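HNH endonuclease (Geobacillus virus E2, PDB 5H0M) probably nicks DNA as a zinc-containing phage endonuclease of the HNH family. Local coordinates at residues A[67-72]-A[110-115]. Sequence-based numbering, arbitrary orientation.
With ZN (zinc ion), chain B.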
loop_
_atom_site.group_PDB
_atom_site.type_symbol
_atom_site.label_atom_id
_atom_site.label_comp_id
_atom_site.label_asym_id
_atom_site.label_seq_id
_atom_site.Cartn_x
_atom_site.Cartn_y
_atom_site.Cartn_z
ATOM N N ALA A 67 -2.033 10.652 7.000
ATOM C CA ALA A 67 -1.121 11.659 6.479
ATOM C C ALA A 67 -1.069 11.604 4.948
ATOM O O ALA A 67 -1.029 12.628 4.279
ATOM C CB ALA A 67 0.266 11.494 7.072
ATOM N N VAL A 68 -1.054 10.388 4.398
ATOM C CA VAL A 68 -1.014 10.223 2.943
ATOM C C VAL A 68 -2.318 10.693 2.298
ATOM O O VAL A 68 -2.311 11.421 1.305
ATOM C CB VAL A 68 -0.707 8.756 2.567
ATOM C CG1 VAL A 68 -0.832 8.528 1.064
ATOM C CG2 VAL A 68 0.688 8.362 3.016
ATOM N N LEU A 69 -3.448 10.282 2.855
ATOM C CA LEU A 69 -4.735 10.717 2.308
ATOM C C LEU A 69 -4.839 12.232 2.344
ATOM O O LEU A 69 -5.296 12.852 1.390
ATOM C CB LEU A 69 -5.890 10.095 3.071
ATOM C CG LEU A 69 -6.113 8.608 2.772
ATOM C CD1 LEU A 69 -6.943 7.987 3.883
ATOM C CD2 LEU A 69 -6.760 8.411 1.419
ATOM N N ALA A 70 -4.403 12.823 3.442
ATOM C CA ALA A 70 -4.478 14.273 3.565
ATOM C C ALA A 70 -3.596 14.970 2.538
ATOM O O ALA A 70 -4.046 15.919 1.868
ATOM C CB ALA A 70 -4.093 14.710 4.973
ATOM N N LYS A 71 -2.361 14.495 2.393
ATOM C CA LYS A 71 -1.401 15.015 1.389
ATOM C C LYS A 71 -1.980 14.919 -0.010
ATOM O O LYS A 71 -1.807 15.820 -0.826
ATOM C CB LYS A 71 -0.063 14.255 1.469
ATOM C CG LYS A 71 0.889 14.486 0.302
ATOM C CD LYS A 71 2.080 13.557 0.366
ATOM C CE LYS A 71 1.762 12.171 -0.164
ATOM N NZ LYS A 71 1.690 12.110 -1.654
ATOM N N ASP A 72 -2.674 13.818 -0.268
ATOM C CA ASP A 72 -3.285 13.536 -1.562
ATOM C C ASP A 72 -4.662 14.194 -1.743
ATOM O O ASP A 72 -5.326 13.997 -2.767
ATOM C CB ASP A 72 -3.391 12.016 -1.749
ATOM C CG ASP A 72 -2.053 11.365 -2.014
ATOM O OD1 ASP A 72 -1.080 12.100 -2.335
ATOM O OD2 ASP A 72 -1.976 10.125 -1.909
ATOM N N LEU A 110 3.845 5.283 -0.770
ATOM C CA LEU A 110 2.409 5.142 -0.474
ATOM C C LEU A 110 1.569 6.041 -1.374
ATOM O O LEU A 110 1.915 7.205 -1.577
ATOM C CB LEU A 110 2.154 5.492 1.000
ATOM C CG LEU A 110 2.704 4.478 1.992
ATOM C CD1 LEU A 110 2.744 5.076 3.384
ATOM C CD2 LEU A 110 1.939 3.174 1.963
ATOM N N GLN A 111 0.476 5.501 -1.913
ATOM C CA GLN A 111 -0.430 6.290 -2.737
ATOM C C GLN A 111 -1.880 6.042 -2.369
ATOM O O GLN A 111 -2.285 4.912 -2.129
ATOM C CB GLN A 111 -0.246 5.994 -4.222
ATOM C CG GLN A 111 1.150 6.199 -4.745
ATOM C CD GLN A 111 1.211 5.960 -6.241
ATOM O OE1 GLN A 111 1.209 4.809 -6.695
ATOM N NE2 GLN A 111 1.251 7.035 -7.005
ATOM N N SER A 112 -2.660 7.112 -2.381
ATOM C CA SER A 112 -4.105 7.003 -2.237
ATOM C C SER A 112 -4.692 6.581 -3.577
ATOM O O SER A 112 -4.344 7.166 -4.607
ATOM C CB SER A 112 -4.689 8.360 -1.847
ATOM O OG SER A 112 -4.051 8.880 -0.680
ATOM N N LEU A 113 -5.558 5.561 -3.556
ATOM C CA LEU A 113 -6.113 4.948 -4.777
ATOM C C LEU A 113 -7.606 4.715 -4.651
ATOM O O LEU A 113 -8.119 4.471 -3.562
ATOM C CB LEU A 113 -5.461 3.592 -5.072
ATOM C CG LEU A 113 -3.941 3.575 -5.313
ATOM C CD1 LEU A 113 -3.487 2.149 -5.541
ATOM C CD2 LEU A 113 -3.558 4.463 -6.484
ATOM N N CYS A 114 -8.291 4.791 -5.794
ATOM C CA CYS A 114 -9.661 4.315 -5.900
ATOM C C CYS A 114 -9.643 2.794 -6.042
ATOM O O CYS A 114 -8.595 2.176 -6.211
ATOM C CB CYS A 114 -10.378 4.971 -7.086
ATOM S SG CYS A 114 -9.869 4.393 -8.708
ATOM N N GLN A 115 -10.806 2.169 -5.950
ATOM C CA GLN A 115 -10.861 0.716 -6.032
ATOM C C GLN A 115 -10.387 0.195 -7.386
ATOM O O GLN A 115 -9.675 -0.801 -7.464
ATOM C CB GLN A 115 -12.278 0.221 -5.758
ATOM C CG GLN A 115 -12.452 -1.249 -6.066
ATOM C CD GLN A 115 -13.823 -1.743 -5.724
ATOM O OE1 GLN A 115 -14.526 -1.127 -4.923
ATOM N NE2 GLN A 115 -14.206 -2.871 -6.309
HETATM ZN ZN ZN B . -8.195 5.747 -9.653
HETATM O O HOH W 1 0.670 9.594 -2.655
HETATM O O HOH W 2 3.749 10.005 -1.823
#
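D72 OD2 takes two hydrogen bonds from a single residue, S112. S112 OG donates over 2.7 Å to the anti lone pair of D72 OD2, while the backbone S112 N reaches the same D72 OD2 at 3.1 Å, nearly along its C-O axis. With OG turned beside its own backbone N (chi1 -54°), S112 presents both donors to one oxygen. K71 NZ, 2.9 Å away, salt-bridges the other oxygen, D72 OD1, from the syn side, 28° out of the carboxylate plane. Both oxygens are thus held, which fixes the rotation of this buried carboxylate and probably stabilises its negative charge. A water that accepts from K71 NZ lies 2.8 Å from D72 OD2 and also close to L110 O, linking the carboxylate to the first residue of the strand.

One turn back along the helix, V68 lays both methyls against the strand: CG1 lies 3.7 Å from S112 OG, and CG2 packs 3.8 Å from L110 CB, the V68 and L110 side chains crossing at about a right angle. L69 swings its CD2 to 3.5 Å from S112 OG, an apolar flank to the serine.

Segment 67-71, the last turn of helix 59-71, crosses strand 110-113 at -64°. V68 and L69 also touch V91 on the antiparallel partner strand 90-93, so the helix packs on the two strands of the beta-beta-alpha unit expected of an HNH nuclease, whose helix 115-129 is N-capped by the zinc ligand C114.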